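Local coordinates for KLTH0A00704p (PDB 4J2G), which belongs to the Atg13 family of autophagy proteins and, through the HORMA domain held here, mediates recruitment of PI 3-kinase, at residues 24-27 / 28-32; 160-163 / 164-168; 98-101 / 102-106. The protein carries 1 engineered substitution. One frame throughout, in Å; residues are numbered along the deposited sequence.

Contact 1: residues 24-27 / 28-32; sequences ELID and NFFLK
Ile26 and Phe30 meet one helical turn apart, a local i to i+4 contact on the buried side of helix 18-39. Their side chains lie next to each other and point the same way, with Ile26 CG2 packing 4.0 Å from Phe30 CE1. The methyl is available because CG2 stands anti to the backbone N while the longer CG1 branch swings beside it (chi1 -65°). Beta-branched isoleucine thus keeps two apolar arms close to the helix, and the broad phenylalanine ring lies beside the CG2 arm. The ring also comes obliquely to the Ile26 carbonyl, Phe30 CD1 lying 3.4 Å from Ile26 O. That oxygen is already bound by Phe30 N at 3.1 Å, in an almost straight bond (171°). One residue further on, Leu31 N bonds to Asp27 O at 3.1 Å, and Leu31 CG leans against the same oxygen at 3.3 Å, its place beside the backbone N (chi1 -62°) keeping it close to that bond.

The more exposed flank has polar residues. Asn28 N bonds to Glu24 O at 3.1 Å. Asn28 ND2 lies equally near this oxygen, but the angle is too poor for a second hydrogen bond.

Outside helix 18-39, Phe29 packs against Leu167 and Phe168 of helix 158-177 and against Leu257 and Ile259 of strand 255-264. Leu25 rests on the former helix too, whereas the Phe30 ring meets that of Trp77 in helix 70-78, leaving this turn wedged between two helices and the five-stranded sheet.

Contact 2: residues 160-163 / 164-168; sequences LYRQ and LVLLF
Tyr161 and Val165, one turn apart on helix 158-177, form a CH-pi contact: Val165 CG2 sits over one face of the ring, 4.1 Å from its centroid and displaced toward the rim, where CE2 and CZ lie. The tyrosine reaches this place because its CG is anti to the backbone N (chi1 178°), which leans the ring along the helix toward the valine. Valine suits the position, since its branch at CB holds a methyl close to the backbone and against the aromatic face.

Arg162 and Leu166 repeat the theme with a different flat group. Leu166 CD2 lies over one face of the guanidinium, 3.9 Å from Arg162 CZ, so a leucine on an exposed surface finds apolar cover against the arginine's flat end. On the buried side Leu160 CG meets Leu164 CD1 at 3.8 Å, and Leu164 CG also presses to 3.2 Å from Leu160 O.

The second shell fixes the polar ends. The side chain of Arg162 bends at chi3 (62°), and Arg162 NE forms a salt bridge with Glu159 OE2, the same oxygen that accepts a hydrogen bond from Gln163 NE2. One carboxylate oxygen thus holds both neighbouring side chains, the charged and the neutral. Underneath runs the helical backbone, in which Leu166 N bonds to Arg162 O at 3.1 Å and Leu167 N to Gln163 O at the same length.

Leucines turn the inner face of the helix toward the rest of the domain: Leu160 packs on Leu25 of helix 18-39, Leu164 on Ile250 and Leu257, and Leu167 on Ile247, Ile250 and Ile259, so helix 158-177 is laid against both helix 18-39 and strands 242-252 and 255-264.

Contact 3: residues 98-101 / 102-106; sequences ARLS and PSQQV
Gln104 folds its side chain back across the turn to Ser101, with its amide oxygen aimed at the serine backbone. Ser101 N donates to Gln104 OE1 at 2.8 Å, the donor tilted only 17° from the carbonyl plane. The glutamine chain is extended beyond CG (chi2 -179°), which carries the amide across the turn. Ser101 OG lies alongside the same amide, 3.2 Å from Gln104 OE1 in a weak contact, and 3.3 Å from Gln104 CG.

Leu100 slants over this chain, with Leu100 CD1 3.9 Å from Gln104 OE1, while its other methyl turns aside. That methyl, Leu100 CD2, packs at 3.8 Å on Val106 CG2, the two side chains crossing at about a right angle. With an alanine at Gln104, the Ser101 N-H is likely to lose its acceptor and a gap to open beside Leu100.

The main chain closes the turn through Gln104 N to Ser101 O, 3.1 Å. Proline suits the second position, since its ring fixes the phi that a type I turn needs. A water accepts from Ser103 N at 2.6 Å and touches Ser101 OG weakly.

The whole is a type I beta turn from Ser101 to Gln104, tightened by a side-chain-to-backbone bond, leading into strand 105-109, the central strand of the small antiparallel sheet in this HORMA domain.

Along the chain contact 1 comes first, contact 3 second and contact 2 last, yet in space the first and last are neighbours. Their centres are 11 Å apart, and helices 18-39 and 158-177 pack directly on each other. Both helices also rest on strand 255-264 of the five-stranded sheet, so contacts 1 and 2 belong to one hydrophobic core of the domain. Contact 3 stands on the opposite side of the chain's centre, about 39 Å from contact 1 and 43 Å from contact 2, centre to centre. It serves the separate three-stranded sheet, so this helix pair and the small sheet lie toward opposite ends of the domain.

Contact 1: residues 24-27 / 28-32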
# COMPACT_ATOMS: atom_id res chain seq x y z
N GLU A 24 18.00 14.72 -6.08
CA GLU A 24 18.54 13.39 -5.80
C GLU A 24 18.15 12.85 -4.42
O GLU A 24 18.03 11.63 -4.23
CB GLU A 24 20.06 13.34 -5.95
CG GLU A 24 20.55 13.15 -7.37
CD GLU A 24 22.04 12.87 -7.43
OE1 GLU A 24 22.63 13.10 -8.52
OE2 GLU A 24 22.62 12.41 -6.41
N LEU A 25 18.00 13.75 -3.46
CA LEU A 25 17.49 13.40 -2.17
C LEU A 25 16.04 12.85 -2.40
O LEU A 25 15.74 11.72 -2.07
CB LEU A 25 17.50 14.63 -1.27
CG LEU A 25 18.19 14.60 0.09
CD1 LEU A 25 19.48 13.77 0.08
CD2 LEU A 25 18.48 16.03 0.58
N ILE A 26 15.20 13.65 -3.05
CA ILE A 26 13.84 13.28 -3.33
C ILE A 26 13.69 11.91 -3.99
O ILE A 26 13.02 11.02 -3.43
CB ILE A 26 13.10 14.39 -4.08
CG1 ILE A 26 12.99 15.62 -3.17
CG2 ILE A 26 11.68 13.93 -4.43
CD1 ILE A 26 12.81 16.94 -3.91
N ASP A 27 14.33 11.73 -5.13
CA ASP A 27 14.24 10.48 -5.89
C ASP A 27 14.74 9.26 -5.07
O ASP A 27 14.20 8.14 -5.19
CB ASP A 27 15.01 10.63 -7.20
CG ASP A 27 15.00 9.36 -8.06
OD1 ASP A 27 13.94 8.81 -8.45
OD2 ASP A 27 16.09 8.91 -8.37
N ASN A 28 15.74 9.49 -4.23
CA ASN A 28 16.34 8.44 -3.43
C ASN A 28 15.37 8.03 -2.32
O ASN A 28 15.29 6.85 -1.94
CB ASN A 28 17.66 8.89 -2.80
CG ASN A 28 18.85 8.76 -3.73
OD1 ASN A 28 18.83 8.05 -4.75
ND2 ASN A 28 19.93 9.44 -3.37
N PHE A 29 14.64 9.00 -1.81
CA PHE A 29 13.68 8.72 -0.81
C PHE A 29 12.55 7.81 -1.39
O PHE A 29 12.19 6.77 -0.81
CB PHE A 29 13.07 9.98 -0.32
CG PHE A 29 12.19 9.75 0.81
CD1 PHE A 29 12.74 9.52 2.09
CD2 PHE A 29 10.83 9.65 0.62
CE1 PHE A 29 11.92 9.22 3.16
CE2 PHE A 29 10.00 9.34 1.67
CZ PHE A 29 10.54 9.11 2.94
N PHE A 30 12.00 8.23 -2.53
CA PHE A 30 10.97 7.45 -3.22
C PHE A 30 11.42 6.00 -3.31
O PHE A 30 10.66 5.11 -2.95
CB PHE A 30 10.78 7.93 -4.64
CG PHE A 30 9.74 8.95 -4.79
CD1 PHE A 30 9.81 10.18 -4.11
CD2 PHE A 30 8.66 8.70 -5.64
CE1 PHE A 30 8.81 11.12 -4.29
CE2 PHE A 30 7.64 9.62 -5.79
CZ PHE A 30 7.73 10.85 -5.15
N LEU A 31 12.65 5.80 -3.78
CA LEU A 31 13.26 4.47 -3.85
C LEU A 31 13.36 3.77 -2.50
O LEU A 31 12.88 2.65 -2.40
CB LEU A 31 14.64 4.51 -4.49
CG LEU A 31 14.72 5.00 -5.95
CD1 LEU A 31 16.20 5.11 -6.39
CD2 LEU A 31 13.97 4.10 -6.90
N LYS A 32 13.93 4.43 -1.47
CA LYS A 32 13.99 3.85 -0.13
C LYS A 32 12.58 3.52 0.42
O LYS A 32 12.36 2.42 0.97
CB LYS A 32 14.77 4.75 0.88
CG LYS A 32 16.28 4.81 0.66
CD LYS A 32 16.99 5.67 1.71
CE LYS A 32 18.40 6.05 1.24
NZ LYS A 32 19.11 6.98 2.19

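Contact 2: residues 160-163 / 164-168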
# COMPACT_ATOMS: atom_id res chain seq x y z
N LEU A 160 16.60 19.54 4.30
CA LEU A 160 15.71 18.59 3.65
C LEU A 160 16.17 17.17 3.90
O LEU A 160 15.37 16.24 3.84
CB LEU A 160 15.65 18.83 2.17
CG LEU A 160 14.97 17.72 1.37
CD1 LEU A 160 13.46 17.77 1.54
CD2 LEU A 160 15.37 17.85 -0.08
N TYR A 161 17.45 17.00 4.16
CA TYR A 161 17.96 15.70 4.43
C TYR A 161 17.40 15.23 5.76
O TYR A 161 17.06 14.06 5.92
CB TYR A 161 19.47 15.71 4.51
CG TYR A 161 19.99 14.35 4.84
CD1 TYR A 161 19.88 13.32 3.91
CD2 TYR A 161 20.52 14.07 6.09
CE1 TYR A 161 20.30 12.04 4.21
CE2 TYR A 161 20.97 12.80 6.39
CZ TYR A 161 20.85 11.79 5.44
OH TYR A 161 21.28 10.52 5.70
N ARG A 162 17.29 16.15 6.71
CA ARG A 162 16.88 15.79 8.04
C ARG A 162 15.37 15.52 8.06
O ARG A 162 14.92 14.60 8.72
CB ARG A 162 17.29 16.88 9.03
CG ARG A 162 17.22 16.46 10.48
CD ARG A 162 17.07 17.67 11.37
NE ARG A 162 15.83 18.40 11.08
CZ ARG A 162 14.84 18.60 11.96
NH1 ARG A 162 14.94 18.14 13.21
NH2 ARG A 162 13.76 19.28 11.59
N GLN A 163 14.60 16.34 7.33
CA GLN A 163 13.18 16.12 7.12
C GLN A 163 12.88 14.73 6.53
O GLN A 163 11.83 14.18 6.78
CB GLN A 163 12.58 17.15 6.15
CG GLN A 163 12.77 18.62 6.51
CD GLN A 163 11.99 19.02 7.73
OE1 GLN A 163 10.78 18.84 7.79
NE2 GLN A 163 12.70 19.56 8.73
N LEU A 164 13.80 14.17 5.74
CA LEU A 164 13.53 12.91 5.11
C LEU A 164 13.93 11.74 6.00
O LEU A 164 13.36 10.69 5.89
CB LEU A 164 14.11 12.82 3.70
CG LEU A 164 13.49 13.84 2.74
CD1 LEU A 164 14.42 13.99 1.55
CD2 LEU A 164 12.08 13.48 2.26
N VAL A 165 14.84 11.96 6.94
CA VAL A 165 15.27 10.94 7.86
C VAL A 165 14.12 10.74 8.83
O VAL A 165 13.78 9.61 9.21
CB VAL A 165 16.57 11.37 8.59
CG1 VAL A 165 16.80 10.57 9.85
CG2 VAL A 165 17.80 11.20 7.69
N LEU A 166 13.55 11.85 9.26
CA LEU A 166 12.41 11.85 10.17
C LEU A 166 11.19 11.20 9.52
O LEU A 166 10.53 10.37 10.11
CB LEU A 166 12.05 13.28 10.54
CG LEU A 166 12.45 13.92 11.88
CD1 LEU A 166 13.60 13.23 12.60
CD2 LEU A 166 12.71 15.40 11.64
N LEU A 167 10.90 11.58 8.28
CA LEU A 167 9.84 10.98 7.54
C LEU A 167 10.04 9.47 7.35
O LEU A 167 9.06 8.69 7.45
CB LEU A 167 9.71 11.64 6.19
CG LEU A 167 8.58 11.08 5.37
CD1 LEU A 167 7.31 11.61 5.95
CD2 LEU A 167 8.70 11.56 3.95
N PHE A 168 11.28 9.06 7.15
CA PHE A 168 11.52 7.66 6.89
C PHE A 168 11.23 6.77 8.12
O PHE A 168 10.69 5.67 7.98
CB PHE A 168 12.92 7.44 6.37
CG PHE A 168 13.20 6.02 5.94
CD1 PHE A 168 12.68 5.53 4.72
CD2 PHE A 168 13.97 5.17 6.74
CE1 PHE A 168 12.94 4.23 4.30
CE2 PHE A 168 14.22 3.86 6.32
CZ PHE A 168 13.71 3.40 5.11

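Contact 3: residues 98-101 / 102-106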
# COMPACT_ATOMS: atom_id res chain seq x y z
N ALA A 98 -3.36 -17.54 -5.29
CA ALA A 98 -2.94 -18.44 -6.36
C ALA A 98 -2.94 -19.94 -5.99
O ALA A 98 -3.37 -20.77 -6.81
CB ALA A 98 -1.55 -18.03 -6.86
N ARG A 99 -2.49 -20.26 -4.77
CA ARG A 99 -2.19 -21.64 -4.33
C ARG A 99 -3.33 -22.34 -3.64
O ARG A 99 -3.11 -23.38 -2.98
CB ARG A 99 -1.01 -21.63 -3.35
CG ARG A 99 0.29 -21.08 -3.88
CD ARG A 99 0.82 -21.91 -5.04
NE ARG A 99 2.28 -22.00 -5.01
CZ ARG A 99 2.96 -22.93 -4.34
NH1 ARG A 99 2.33 -23.87 -3.64
NH2 ARG A 99 4.29 -22.91 -4.37
N LEU A 100 -4.53 -21.74 -3.70
CA LEU A 100 -5.74 -22.34 -3.11
C LEU A 100 -6.30 -23.45 -3.99
O LEU A 100 -6.48 -23.25 -5.19
CB LEU A 100 -6.84 -21.29 -2.96
CG LEU A 100 -7.12 -20.57 -1.64
CD1 LEU A 100 -5.89 -20.46 -0.78
CD2 LEU A 100 -7.76 -19.20 -1.87
N SER A 101 -6.64 -24.57 -3.37
CA SER A 101 -7.44 -25.61 -4.04
C SER A 101 -8.93 -25.20 -4.10
O SER A 101 -9.37 -24.39 -3.28
CB SER A 101 -7.29 -26.95 -3.32
OG SER A 101 -7.85 -26.89 -2.02
N PRO A 102 -9.69 -25.77 -5.07
CA PRO A 102 -11.12 -25.53 -5.32
C PRO A 102 -12.10 -25.66 -4.15
O PRO A 102 -13.18 -25.05 -4.20
CB PRO A 102 -11.47 -26.59 -6.37
CG PRO A 102 -10.21 -26.76 -7.14
CD PRO A 102 -9.08 -26.56 -6.17
N SER A 103 -11.76 -26.45 -3.13
CA SER A 103 -12.62 -26.62 -1.94
C SER A 103 -12.34 -25.64 -0.76
O SER A 103 -13.12 -25.54 0.21
CB SER A 103 -12.50 -28.05 -1.41
OG SER A 103 -11.35 -28.18 -0.58
N GLN A 104 -11.20 -24.94 -0.84
CA GLN A 104 -10.80 -23.98 0.19
C GLN A 104 -11.65 -22.68 0.19
O GLN A 104 -11.82 -22.03 -0.83
CB GLN A 104 -9.30 -23.70 0.08
CG GLN A 104 -8.47 -24.90 0.52
CD GLN A 104 -6.96 -24.69 0.45
OE1 GLN A 104 -6.39 -24.36 -0.60
NE2 GLN A 104 -6.29 -24.97 1.57
N GLN A 105 -12.23 -22.37 1.34
CA GLN A 105 -13.04 -21.18 1.54
C GLN A 105 -12.17 -20.11 2.26
O GLN A 105 -11.57 -20.40 3.31
CB GLN A 105 -14.25 -21.59 2.42
CG GLN A 105 -15.37 -20.57 2.64
CD GLN A 105 -15.88 -19.88 1.37
OE1 GLN A 105 -16.21 -20.53 0.38
NE2 GLN A 105 -16.00 -18.57 1.42
N VAL A 106 -12.14 -18.89 1.72
CA VAL A 106 -11.64 -17.73 2.49
C VAL A 106 -12.74 -17.03 3.29
O VAL A 106 -13.76 -16.58 2.77
CB VAL A 106 -10.94 -16.71 1.57
CG1 VAL A 106 -10.40 -15.52 2.38
CG2 VAL A 106 -9.81 -17.41 0.84
O HOH W 1 -10.19 -28.41 -3.83